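Long-range contacts in endo-1,4-beta-xylanase D (Paenibacillus polymyxa, PDB 1W0N), which probably hydrolyses the beta-1,4-linked backbone of xylan and carries a calcium-dependent carbohydrate-binding module that is probably directed at the same polymer: residues V15-M20 / V46-Q50; S31-D35 / V61-S65; K72-G78 / E108-T114. All coordinates share one frame; numbering follows the deposited sequence.

Contact 1. Residues V15-M20 / V46-Q50; sequences VEAENM and VSYSQ. With CA (calcium ion), chain B.
Tyr48, whose ring lies against Val15, donates its OH to Gln50 OE1 over 2.8 Å, reaching a lone pair in the plane of the amide carbonyl. The bond runs along one strand of a beta-sandwich, the fold of this carbohydrate-binding module, and helps to set the rotation of a ring that packs against the opposing sheet. Val15, on strand 13-16 of that sheet, makes a CH-pi contact: its CG1 stands 4.1 Å from the centroid of the Tyr48 ring and only 9° off the normal. This methyl lies opposite the backbone N (chi1 179°), which brings it over the middle of the ring, while the other branch reaches the phenol end, Val15 CG2 lying 3.7 Å from Tyr48 CZ. Beyond Val15 a 3-10 turn carries the chain across to the second sheet, where Lys21 shares a backbone hydrogen bond with Ser47. The end of strand 13-16 and the turn after it present carboxylates to calcium: Glu16, still on the strand, binds through OE1 alone, 2.3 Å from the metal, whereas Glu18 in the turn chelates it with both oxygens. Asp35 O, two oxygens of Asp125 and a water complete the site. Pointing the other way, the Met20 chain runs fully extended beyond CG between Val46 and Tyr48. Its sulfur forms a Met-aromatic contact with the tyrosine, approaching obliquely, 67° off the ring normal, and Met20 SD also touches Val46 CG2 at 3.7 Å. The chain ends in the methyl, with Met20 CE 3.9 Å from Tyr48 CD1.

Contact 2. Residues S31-D35 / V61-S65; sequences SAPFD and VRGAS. With CA (calcium ion), chain B.
Phe34 projects from the calcium-binding loop toward Arg62, Gly63 and Ala64, and each step along its side chain finds a different neighbour. At the root, Phe34 CB lies 4.0 Å from Arg62 NH1. A chi1 of 38° places CG between the backbone N and the carbonyl carbon and turns the ring toward strand 56-65. One flank then passes the guanidinium, Phe34 CD2 coming within 3.7 Å of Arg62 NH1, although the two planes are 49° apart and do not stack. Further out, Phe34 CE2 faces Ala64 CB at 4.3 Å, and at the tip Phe34 CZ rests 3.9 Å from Gly63 CA. The amide Ala64 N meets the ring at its edge. Pro33, which follows a cis peptide bond, lays its CG over one ring face, offset toward the rim, and that same Pro33 CG lies 4.1 Å from Ala64 CB. With an alanine at Phe34, a gap would probably open between the loop and Gly63, and the Pro33 ring would lose its aromatic support. Arg62 NH1 forms a salt bridge with Asp125 OD2, and Asp125 binds the same calcium that Asp35 O holds at 2.3 Å. Around the ring, Tyr123 and Asp125 of strand 122-130 and Pro92 complete the packing, so the loop between strands 28-30 and 36-39 folds against the sheet containing strands 122-130 and 56-65.

Contact 3. Residues K72-G78 / E108-T114; sequences KVDLVIG and EIKLALT
Strands 70-77 and 107-113 are antiparallel neighbours in the five-stranded sheet of the sandwich, and residues Lys72-Gly78 and Glu108-Thr114 zip together there with their short axes 153° apart. Asp74 with Ala112 and Val76 with Lys110 are the hydrogen-bonded pairs. The first is asymmetric: Asp74 N reaches Ala112 O over 2.7 Å almost in line with the carbonyl, yet with a bent N-H, while the return bond from Ala112 N to Asp74 O is 3.2 Å. The second pair is more even, with Val76 N at 2.8 Å from Lys110 O. At the loop end Thr114 reinforces the edge of the pairing, its OG1 donating to Asp74 OD1 over 2.8 Å from well above the carboxylate plane. Asp74 CG lies beside its own backbone N (chi1 -77°), with the carboxylate turned toward Thr114, and a water links Asp74 OD2 to Thr114 O. Between the sheets, Leu75 CD1 packs on Leu111 CD2 at 3.8 Å; Ile77 and Ile109 run alongside each other in the same direction, with Ile77 CG2 3.9 Å from Ile109 CD1. Leu75 and Leu111 in turn meet Ile127 and Val124 of the opposing sheet. On the outer face the Lys110 chain runs along Val76, its CE 3.9 Å from Val76 CG2. An apolar inner face and a mixed, partly polar outer one are typical of a strand pair in a beta-sandwich.

Following the chain from the N terminus, contact 1 closes a loop of 25 residues between Met20 and Val46. Residues 31-35 fall inside that loop but find their partner beyond it, at 61-65, so contact 2 crosses contact 1. Contact 3 opens only after both have closed and follows in series. Calcium gives the crossing pair a common point, since both contribute ligands to it. Contacts 1 and 3 meet in one sheet, where strand 45-52 runs beside 107-113. Contact 1 therefore joins the two sheets, contact 2 fastens a loop to one of them, and contact 3 pairs two strands of the other.

Contact 1. Residues V15-M20 / V46-Q50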
ATOM      1  N   VAL A  15      -9.806   3.650   1.296  1.00  6.26           N
ATOM      2  CA  VAL A  15     -10.076   2.223   1.436  1.00  6.29           C
ATOM      3  C   VAL A  15      -9.141   1.675   2.508  1.00  5.88           C
ATOM      4  O   VAL A  15      -7.920   1.866   2.464  1.00  6.24           O
ATOM      5  CB  VAL A  15      -9.885   1.471   0.108  1.00  7.08           C
ATOM      6  CG1 VAL A  15     -10.156  -0.012   0.286  1.00  8.10           C
ATOM      7  CG2 VAL A  15     -10.808   2.046  -0.957  1.00  8.45           C
ATOM      8  N   GLU A  16      -9.732   1.011   3.503  1.00  5.96           N
ATOM      9  CA  GLU A  16      -8.963   0.423   4.590  1.00  6.27           C
ATOM     10  C   GLU A  16      -8.283  -0.850   4.118  1.00  5.93           C
ATOM     11  O   GLU A  16      -8.901  -1.697   3.459  1.00  6.63           O
ATOM     12  CB  GLU A  16      -9.893   0.102   5.758  1.00  7.08           C
ATOM     13  CG  GLU A  16     -10.570   1.304   6.381  1.00  8.00           C
ATOM     14  CD  GLU A  16      -9.650   2.239   7.140  1.00  8.42           C
ATOM     15  OE1 GLU A  16      -8.501   1.851   7.419  1.00  7.84           O
ATOM     16  OE2 GLU A  16     -10.084   3.352   7.472  1.00 11.57           O
ATOM     17  N   ALA A  17      -6.996  -1.022   4.453  1.00  5.69           N
ATOM     18  CA  ALA A  17      -6.274  -2.212   4.035  1.00  5.79           C
ATOM     19  C   ALA A  17      -6.948  -3.489   4.522  1.00  5.70           C
ATOM     20  O   ALA A  17      -6.986  -4.499   3.812  1.00  6.21           O
ATOM     21  CB  ALA A  17      -4.834  -2.149   4.522  1.00  6.14           C
ATOM     22  N   GLU A  18      -7.471  -3.442   5.752  1.00  6.22           N
ATOM     23  CA  GLU A  18      -8.098  -4.586   6.369  1.00  6.65           C
ATOM     24  C   GLU A  18      -9.400  -4.999   5.663  1.00  7.13           C
ATOM     25  O   GLU A  18      -9.915  -6.078   5.966  1.00  8.35           O
ATOM     26  CB  GLU A  18      -8.315  -4.340   7.863  1.00  7.34           C
ATOM     27  CG  GLU A  18      -9.186  -3.148   8.244  1.00  7.78           C
ATOM     28  CD  GLU A  18      -8.451  -1.813   8.419  1.00  7.26           C
ATOM     29  OE1 GLU A  18      -7.430  -1.569   7.719  1.00  6.41           O
ATOM     30  OE2 GLU A  18      -8.902  -0.972   9.224  1.00  8.41           O
ATOM     31  N   ASN A  19      -9.907  -4.182   4.739  1.00  7.28           N
ATOM     32  CA  ASN A  19     -11.071  -4.529   3.937  1.00  7.86           C
ATOM     33  C   ASN A  19     -10.725  -5.013   2.529  1.00  7.79           C
ATOM     34  O   ASN A  19     -11.621  -5.314   1.736  1.00  9.96           O
ATOM     35  CB  ASN A  19     -12.032  -3.344   3.867  1.00  8.83           C
ATOM     36  CG  ASN A  19     -12.631  -3.018   5.209  1.00  9.73           C
ATOM     37  OD1 ASN A  19     -12.757  -3.898   6.076  1.00 12.70           O
ATOM     38  ND2 ASN A  19     -13.026  -1.775   5.392  1.00 10.82           N
ATOM     39  N   MET A  20      -9.441  -5.101   2.217  1.00  6.64           N
ATOM     40  CA  MET A  20      -8.970  -5.548   0.911  1.00  6.69           C
ATOM     41  C   MET A  20      -8.786  -7.058   0.892  1.00  6.52           C
ATOM     42  O   MET A  20      -8.825  -7.728   1.925  1.00  7.60           O
ATOM     43  CB  MET A  20      -7.636  -4.854   0.591  1.00  6.55           C
ATOM     44  CG  MET A  20      -7.750  -3.351   0.491  1.00  6.71           C
ATOM     45  SD  MET A  20      -6.129  -2.667   0.127  1.00  6.94           S
ATOM     46  CE  MET A  20      -6.467  -0.910   0.284  1.00  7.33           C
ATOM     47  N   VAL A  46      -1.880  -6.812  -0.509  1.00  5.90           N
ATOM     48  CA  VAL A  46      -3.298  -6.497  -0.409  1.00  5.89           C
ATOM     49  C   VAL A  46      -3.748  -5.920  -1.736  1.00  5.79           C
ATOM     50  O   VAL A  46      -2.974  -5.226  -2.416  1.00  6.76           O
ATOM     51  CB  VAL A  46      -3.651  -5.502   0.732  1.00  6.16           C
ATOM     52  CG1 VAL A  46      -3.437  -6.167   2.080  1.00  6.97           C
ATOM     53  CG2 VAL A  46      -2.857  -4.211   0.639  1.00  6.58           C
ATOM     54  N   SER A  47      -4.991  -6.193  -2.126  1.00  6.03           N
ATOM     55  CA  SER A  47      -5.490  -5.678  -3.387  1.00  6.57           C
ATOM     56  C   SER A  47      -6.990  -5.504  -3.376  1.00  6.39           C
ATOM     57  O   SER A  47      -7.710  -6.151  -2.616  1.00  7.12           O
ATOM     58  CB  SER A  47      -5.097  -6.570  -4.546  1.00  7.89           C
ATOM     59  OG  SER A  47      -5.735  -7.818  -4.466  1.00 10.00           O
ATOM     60  N   TYR A  48      -7.473  -4.635  -4.263  1.00  6.60           N
ATOM     61  CA  TYR A  48      -8.898  -4.497  -4.505  1.00  6.96           C
ATOM     62  C   TYR A  48      -9.060  -3.821  -5.863  1.00  6.88           C
ATOM     63  O   TYR A  48      -8.109  -3.311  -6.443  1.00  8.10           O
ATOM     64  CB  TYR A  48      -9.600  -3.703  -3.381  1.00  7.42           C
ATOM     65  CG  TYR A  48      -9.413  -2.230  -3.466  1.00  7.29           C
ATOM     66  CD1 TYR A  48      -8.223  -1.614  -3.091  1.00  7.66           C
ATOM     67  CD2 TYR A  48     -10.423  -1.437  -4.008  1.00  7.99           C
ATOM     68  CE1 TYR A  48      -8.060  -0.241  -3.251  1.00  7.73           C
ATOM     69  CE2 TYR A  48     -10.269  -0.076  -4.165  1.00  8.11           C
ATOM     70  CZ  TYR A  48      -9.079   0.528  -3.796  1.00  7.68           C
ATOM     71  OH  TYR A  48      -8.885   1.869  -3.936  1.00  8.67           O
ATOM     72  N   SER A  49     -10.295  -3.823  -6.385  1.00  7.39           N
ATOM     73  CA  SER A  49     -10.583  -3.200  -7.659  1.00  8.07           C
ATOM     74  C   SER A  49     -11.195  -1.828  -7.457  1.00  7.35           C
ATOM     75  O   SER A  49     -12.177  -1.683  -6.732  1.00  8.27           O
ATOM     76  CB  SER A  49     -11.557  -4.068  -8.461  1.00  9.42           C
ATOM     77  OG  SER A  49     -10.960  -5.271  -8.804  1.00 21.52           O
ATOM     78  N   GLN A  50     -10.607  -0.821  -8.120  1.00  7.12           N
ATOM     79  CA  GLN A  50     -11.044   0.559  -8.042  1.00  7.20           C
ATOM     80  C   GLN A  50     -11.479   1.045  -9.414  1.00  7.11           C
ATOM     81  O   GLN A  50     -10.724   0.936 -10.376  1.00  7.97           O
ATOM     82  CB  GLN A  50      -9.894   1.426  -7.534  1.00  7.59           C
ATOM     83  CG  GLN A  50     -10.171   2.927  -7.451  1.00  8.29           C
ATOM     84  CD  GLN A  50     -11.240   3.259  -6.415  1.00  8.66           C
ATOM     85  OE1 GLN A  50     -11.079   2.932  -5.222  1.00  9.64           O
ATOM     86  NE2 GLN A  50     -12.288   3.932  -6.839  1.00  9.84           N
TER
HETATM   87 CA    CA B1132      -7.041   0.651   8.716  1.00  6.09          CA
HETATM   88  O   HOH W   1      -8.046   1.767  10.609  1.00  9.66           O

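Contact 2. Residues S31-D35 / V61-S65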
ATOM      1  N   SER A  31      -3.892  -5.451  14.352  1.00  6.05           N
ATOM      2  CA  SER A  31      -4.515  -4.449  15.190  1.00  7.00           C
ATOM      3  C   SER A  31      -3.521  -3.428  15.721  1.00  6.20           C
ATOM      4  O   SER A  31      -3.957  -2.350  16.140  1.00  7.06           O
ATOM      5  CB  SER A  31      -5.210  -5.132  16.371  1.00  9.54           C
ATOM      6  OG  SER A  31      -4.334  -6.003  17.039  1.00 12.81           O
ATOM      7  N   ALA A  32      -2.231  -3.726  15.701  1.00  5.98           N
ATOM      8  CA  ALA A  32      -1.174  -2.803  16.106  1.00  5.72           C
ATOM      9  C   ALA A  32      -0.162  -2.739  14.964  1.00  5.39           C
ATOM     10  O   ALA A  32       0.143  -3.753  14.342  1.00  6.01           O
ATOM     11  CB  ALA A  32      -0.498  -3.267  17.382  1.00  6.76           C
ATOM     12  N   PRO A  33       0.365  -1.532  14.680  1.00  5.24           N
ATOM     13  CA  PRO A  33       0.134  -0.265  15.366  1.00  5.33           C
ATOM     14  C   PRO A  33      -1.135   0.494  14.916  1.00  5.33           C
ATOM     15  O   PRO A  33      -1.310   1.652  15.266  1.00  6.37           O
ATOM     16  CB  PRO A  33       1.387   0.544  15.029  1.00  5.88           C
ATOM     17  CG  PRO A  33       1.751   0.072  13.632  1.00  5.99           C
ATOM     18  CD  PRO A  33       1.413  -1.412  13.647  1.00  5.53           C
ATOM     19  N   PHE A  34      -1.998  -0.197  14.163  1.00  5.36           N
ATOM     20  CA  PHE A  34      -3.316   0.292  13.783  1.00  5.45           C
ATOM     21  C   PHE A  34      -4.048  -0.932  13.235  1.00  5.37           C
ATOM     22  O   PHE A  34      -3.453  -1.980  13.002  1.00  5.63           O
ATOM     23  CB  PHE A  34      -3.253   1.443  12.751  1.00  5.48           C
ATOM     24  CG  PHE A  34      -2.172   1.266  11.715  1.00  5.11           C
ATOM     25  CD1 PHE A  34      -2.180   0.162  10.859  1.00  5.23           C
ATOM     26  CD2 PHE A  34      -1.134   2.170  11.614  1.00  5.73           C
ATOM     27  CE1 PHE A  34      -1.163  -0.025   9.931  1.00  5.27           C
ATOM     28  CE2 PHE A  34      -0.122   1.998  10.666  1.00  5.90           C
ATOM     29  CZ  PHE A  34      -0.130   0.891   9.845  1.00  5.59           C
ATOM     30  N   ASP A  35      -5.362  -0.776  13.013  1.00  5.84           N
ATOM     31  CA  ASP A  35      -6.103  -1.789  12.278  1.00  5.93           C
ATOM     32  C   ASP A  35      -5.691  -1.704  10.808  1.00  5.20           C
ATOM     33  O   ASP A  35      -5.770  -0.638  10.188  1.00  5.85           O
ATOM     34  CB  ASP A  35      -7.595  -1.601  12.462  1.00  7.11           C
ATOM     35  CG  ASP A  35      -7.981  -1.781  13.923  1.00 10.14           C
ATOM     36  OD1 ASP A  35      -7.703  -2.872  14.462  1.00 12.27           O
ATOM     37  OD2 ASP A  35      -8.444  -0.854  14.588  1.00 13.84           O
ATOM     38  N   VAL A  61      -0.814   6.708   1.523  1.00  4.78           N
ATOM     39  CA  VAL A  61      -0.972   5.509   2.332  1.00  4.54           C
ATOM     40  C   VAL A  61      -0.434   5.836   3.716  1.00  4.40           C
ATOM     41  O   VAL A  61       0.671   6.372   3.852  1.00  4.68           O
ATOM     42  CB  VAL A  61      -0.236   4.293   1.728  1.00  5.14           C
ATOM     43  CG1 VAL A  61      -0.204   3.105   2.701  1.00  5.40           C
ATOM     44  CG2 VAL A  61      -0.920   3.872   0.433  1.00  6.45           C
ATOM     45  N   ARG A  62      -1.226   5.507   4.756  1.00  4.35           N
ATOM     46  CA  ARG A  62      -0.727   5.556   6.117  1.00  4.48           C
ATOM     47  C   ARG A  62      -0.145   4.182   6.449  1.00  4.20           C
ATOM     48  O   ARG A  62      -0.805   3.162   6.243  1.00  4.72           O
ATOM     49  CB  ARG A  62      -1.830   5.931   7.107  1.00  4.94           C
ATOM     50  CG  ARG A  62      -1.319   6.041   8.530  1.00  5.12           C
ATOM     51  CD  ARG A  62      -2.324   6.689   9.456  1.00  5.84           C
ATOM     52  NE  ARG A  62      -1.771   6.966  10.775  1.00  6.33           N
ATOM     53  CZ  ARG A  62      -2.106   6.371  11.922  1.00  5.88           C
ATOM     54  NH1 ARG A  62      -2.941   5.339  11.960  1.00  6.62           N
ATOM     55  NH2 ARG A  62      -1.578   6.822  13.070  1.00  6.72           N
ATOM     56  N   GLY A  63       1.101   4.178   6.917  1.00  4.17           N
ATOM     57  CA  GLY A  63       1.799   2.940   7.173  1.00  4.06           C
ATOM     58  C   GLY A  63       2.898   3.126   8.201  1.00  3.84           C
ATOM     59  O   GLY A  63       3.136   4.226   8.694  1.00  4.47           O
ATOM     60  N   ALA A  64       3.574   2.013   8.504  1.00  3.87           N
ATOM     61  CA  ALA A  64       4.682   2.023   9.451  1.00  3.92           C
ATOM     62  C   ALA A  64       5.594   0.859   9.140  1.00  3.76           C
ATOM     63  O   ALA A  64       5.214  -0.082   8.439  1.00  4.57           O
ATOM     64  CB  ALA A  64       4.170   1.927  10.896  1.00  4.64           C
ATOM     65  N   SER A  65       6.813   0.918   9.681  1.00  4.36           N
ATOM     66  CA  SER A  65       7.742  -0.190   9.621  1.00  4.23           C
ATOM     67  C   SER A  65       7.651  -1.039  10.890  1.00  4.39           C
ATOM     68  O   SER A  65       7.334  -0.532  11.972  1.00  5.12           O
ATOM     69  CB  SER A  65       9.158   0.379   9.503  1.00  4.69           C
ATOM     70  OG  SER A  65      10.103  -0.678   9.450  1.00  5.01           O
TER
HETATM   71 CA    CA B1132      -7.041   0.651   8.716  1.00  6.09          CA
HETATM   72  O   HOH W   1      -8.046   1.767  10.609  1.00  9.66           O

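Contact 3. Residues K72-G78 / E108-T114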
ATOM      1  N   LYS A  72       9.578  -0.657   2.552  1.00  7.22           N
ATOM      2  CA  LYS A  72       9.135  -0.027   1.313  1.00  7.67           C
ATOM      3  C   LYS A  72       8.006  -0.840   0.706  1.00  6.82           C
ATOM      4  O   LYS A  72       8.077  -2.057   0.644  1.00  7.59           O
ATOM      5  CB  LYS A  72      10.272   0.138   0.310  1.00 10.14           C
ATOM      6  CG  LYS A  72      11.138   1.402   0.624  1.00 13.89           C
ATOM      7  CD  LYS A  72      12.160   1.612  -0.405  1.00 18.00           C
ATOM      8  CE  LYS A  72      12.777   2.917  -0.298  1.00 18.56           C
ATOM      9  NZ  LYS A  72      12.358   3.708  -1.460  1.00 29.20           N
ATOM     10  N   VAL A  73       6.976  -0.120   0.241  1.00  6.51           N
ATOM     11  CA  VAL A  73       5.769  -0.720  -0.296  1.00  6.39           C
ATOM     12  C   VAL A  73       5.514  -0.198  -1.711  1.00  5.95           C
ATOM     13  O   VAL A  73       5.309   1.006  -1.885  1.00  7.20           O
ATOM     14  CB  VAL A  73       4.560  -0.395   0.610  1.00  6.87           C
ATOM     15  CG1 VAL A  73       3.279  -0.980   0.051  1.00  8.25           C
ATOM     16  CG2 VAL A  73       4.796  -0.892   2.032  1.00  7.52           C
ATOM     17  N   ASP A  74       5.517  -1.100  -2.687  1.00  6.01           N
ATOM     18  CA  ASP A  74       5.141  -0.746  -4.051  1.00  5.92           C
ATOM     19  C   ASP A  74       3.632  -0.560  -4.169  1.00  5.93           C
ATOM     20  O   ASP A  74       2.850  -1.327  -3.593  1.00  6.85           O
ATOM     21  CB  ASP A  74       5.523  -1.860  -5.016  1.00  7.29           C
ATOM     22  CG  ASP A  74       7.001  -1.908  -5.372  1.00  9.07           C
ATOM     23  OD1 ASP A  74       7.723  -0.962  -5.083  1.00 11.18           O
ATOM     24  OD2 ASP A  74       7.447  -2.913  -5.979  1.00 11.76           O
ATOM     25  N   LEU A  75       3.256   0.444  -4.953  1.00  5.82           N
ATOM     26  CA  LEU A  75       1.886   0.637  -5.390  1.00  6.09           C
ATOM     27  C   LEU A  75       1.783   0.214  -6.844  1.00  5.82           C
ATOM     28  O   LEU A  75       2.505   0.727  -7.702  1.00  6.24           O
ATOM     29  CB  LEU A  75       1.484   2.098  -5.247  1.00  6.74           C
ATOM     30  CG  LEU A  75       0.112   2.475  -5.783  1.00  7.77           C
ATOM     31  CD1 LEU A  75      -0.999   1.720  -5.072  1.00  9.44           C
ATOM     32  CD2 LEU A  75      -0.103   3.980  -5.681  1.00  9.30           C
ATOM     33  N   VAL A  76       0.875  -0.726  -7.101  1.00  6.37           N
ATOM     34  CA  VAL A  76       0.655  -1.276  -8.427  1.00  6.99           C
ATOM     35  C   VAL A  76      -0.778  -0.901  -8.818  1.00  7.06           C
ATOM     36  O   VAL A  76      -1.725  -1.189  -8.088  1.00  8.23           O
ATOM     37  CB  VAL A  76       0.872  -2.768  -8.456  1.00  8.70           C
ATOM     38  CG1 VAL A  76       0.963  -3.271  -9.885  1.00 10.62           C
ATOM     39  CG2 VAL A  76       2.131  -3.160  -7.656  1.00 11.40           C
ATOM     40  N   ILE A  77      -0.937  -0.221  -9.951  1.00  7.29           N
ATOM     41  CA  ILE A  77      -2.270   0.142 -10.464  1.00  7.47           C
ATOM     42  C   ILE A  77      -2.384  -0.456 -11.845  1.00  8.57           C
ATOM     43  O   ILE A  77      -1.601  -0.135 -12.745  1.00  9.77           O
ATOM     44  CB  ILE A  77      -2.466   1.680 -10.531  1.00  7.76           C
ATOM     45  CG1 ILE A  77      -2.291   2.314  -9.148  1.00  8.39           C
ATOM     46  CG2 ILE A  77      -3.850   2.002 -11.116  1.00  8.25           C
ATOM     47  CD1 ILE A  77      -2.402   3.824  -9.143  1.00  9.94           C
ATOM     48  N   GLY A  78      -3.362  -1.328 -12.044  1.00  9.22           N
ATOM     49  CA  GLY A  78      -3.534  -1.960 -13.320  1.00 10.83           C
ATOM     50  C   GLY A  78      -2.313  -2.700 -13.789  1.00 12.04           C
ATOM     51  O   GLY A  78      -2.031  -2.689 -14.992  1.00 14.31           O
ATOM     52  N   GLU A 108      -7.088  -2.854 -10.940  1.00  7.56           N
ATOM     53  CA  GLU A 108      -6.610  -3.450  -9.712  1.00  7.90           C
ATOM     54  C   GLU A 108      -5.641  -2.507  -9.032  1.00  7.29           C
ATOM     55  O   GLU A 108      -4.725  -1.972  -9.661  1.00  8.63           O
ATOM     56  CB  GLU A 108      -5.883  -4.755  -9.991  1.00  9.75           C
ATOM     57  CG  GLU A 108      -5.347  -5.413  -8.712  1.00 13.00           C
ATOM     58  CD  GLU A 108      -4.387  -6.506  -9.012  1.00 16.03           C
ATOM     59  OE1 GLU A 108      -3.211  -6.272  -9.517  1.00 21.44           O
ATOM     60  OE2 GLU A 108      -4.690  -7.662  -8.756  1.00 20.68           O
ATOM     61  N   ILE A 109      -5.846  -2.324  -7.719  1.00  6.62           N
ATOM     62  CA  ILE A 109      -4.923  -1.607  -6.854  1.00  6.42           C
ATOM     63  C   ILE A 109      -4.256  -2.640  -5.969  1.00  6.55           C
ATOM     64  O   ILE A 109      -4.954  -3.441  -5.324  1.00  7.78           O
ATOM     65  CB  ILE A 109      -5.680  -0.590  -5.974  1.00  7.17           C
ATOM     66  CG1 ILE A 109      -6.611   0.302  -6.794  1.00  7.61           C
ATOM     67  CG2 ILE A 109      -4.700   0.231  -5.135  1.00  8.75           C
ATOM     68  CD1 ILE A 109      -5.971   1.038  -7.938  1.00  8.55           C
ATOM     69  N   LYS A 110      -2.934  -2.669  -5.939  1.00  6.17           N
ATOM     70  CA  LYS A 110      -2.209  -3.642  -5.132  1.00  6.54           C
ATOM     71  C   LYS A 110      -1.085  -2.936  -4.387  1.00  6.05           C
ATOM     72  O   LYS A 110      -0.390  -2.077  -4.953  1.00  7.17           O
ATOM     73  CB  LYS A 110      -1.680  -4.757  -6.011  1.00  7.55           C
ATOM     74  CG  LYS A 110      -0.883  -5.829  -5.297  1.00  9.44           C
ATOM     75  CD  LYS A 110      -0.531  -6.984  -6.161  1.00 13.15           C
ATOM     76  CE  LYS A 110       0.478  -6.699  -7.163  1.00 19.67           C
ATOM     77  NZ  LYS A 110       0.846  -7.979  -7.789  1.00 25.47           N
ATOM     78  N   LEU A 111      -0.912  -3.301  -3.118  1.00  5.96           N
ATOM     79  CA  LEU A 111       0.248  -2.898  -2.333  1.00  5.95           C
ATOM     80  C   LEU A 111       1.028  -4.163  -1.985  1.00  5.95           C
ATOM     81  O   LEU A 111       0.454  -5.178  -1.543  1.00  6.95           O
ATOM     82  CB  LEU A 111      -0.193  -2.174  -1.057  1.00  6.40           C
ATOM     83  CG  LEU A 111      -0.891  -0.829  -1.279  1.00  7.36           C
ATOM     84  CD1 LEU A 111      -1.632  -0.383  -0.015  1.00  9.75           C
ATOM     85  CD2 LEU A 111       0.082   0.262  -1.699  1.00  8.17           C
ATOM     86  N   ALA A 112       2.344  -4.126  -2.160  1.00  6.31           N
ATOM     87  CA  ALA A 112       3.237  -5.274  -1.868  1.00  6.83           C
ATOM     88  C   ALA A 112       4.581  -4.738  -1.495  1.00  6.66           C
ATOM     89  O   ALA A 112       4.961  -3.653  -1.912  1.00  7.54           O
ATOM     90  CB  ALA A 112       3.364  -6.185  -3.069  1.00  8.10           C
ATOM     91  N   LEU A 113       5.396  -5.449  -0.717  1.00  7.41           N
ATOM     92  CA  LEU A 113       6.756  -5.000  -0.433  1.00  7.18           C
ATOM     93  C   LEU A 113       7.554  -4.826  -1.711  1.00  8.34           C
ATOM     94  O   LEU A 113       7.469  -5.648  -2.628  1.00  8.85           O
ATOM     95  CB  LEU A 113       7.476  -5.972   0.489  1.00  7.27           C
ATOM     96  CG  LEU A 113       6.967  -6.083   1.919  1.00  7.80           C
ATOM     97  CD1 LEU A 113       7.738  -7.116   2.683  1.00  9.48           C
ATOM     98  CD2 LEU A 113       7.001  -4.799   2.646  1.00  8.98           C
ATOM     99  N   THR A 114       8.384  -3.788  -1.755  1.00  9.67           N
ATOM    100  CA  THR A 114       9.258  -3.543  -2.879  1.00 11.57           C
ATOM    101  C   THR A 114      10.323  -4.679  -3.056  1.00 12.70           C
ATOM    102  O   THR A 114      10.679  -5.025  -4.156  1.00 15.12           O
ATOM    103  CB  THR A 114       9.859  -2.097  -2.692  1.00 11.70           C
ATOM    104  OG1 THR A 114       8.861  -1.116  -2.553  1.00 12.72           O
ATOM    105  CG2 THR A 114      10.758  -1.666  -3.780  1.00 13.53           C
TER
HETATM  106  O   HOH W   2       6.549  -5.515  -5.244  1.00 22.35           O
HETATM  107  O   HOH W   3       9.909  -3.836  -6.447  1.00 23.19           O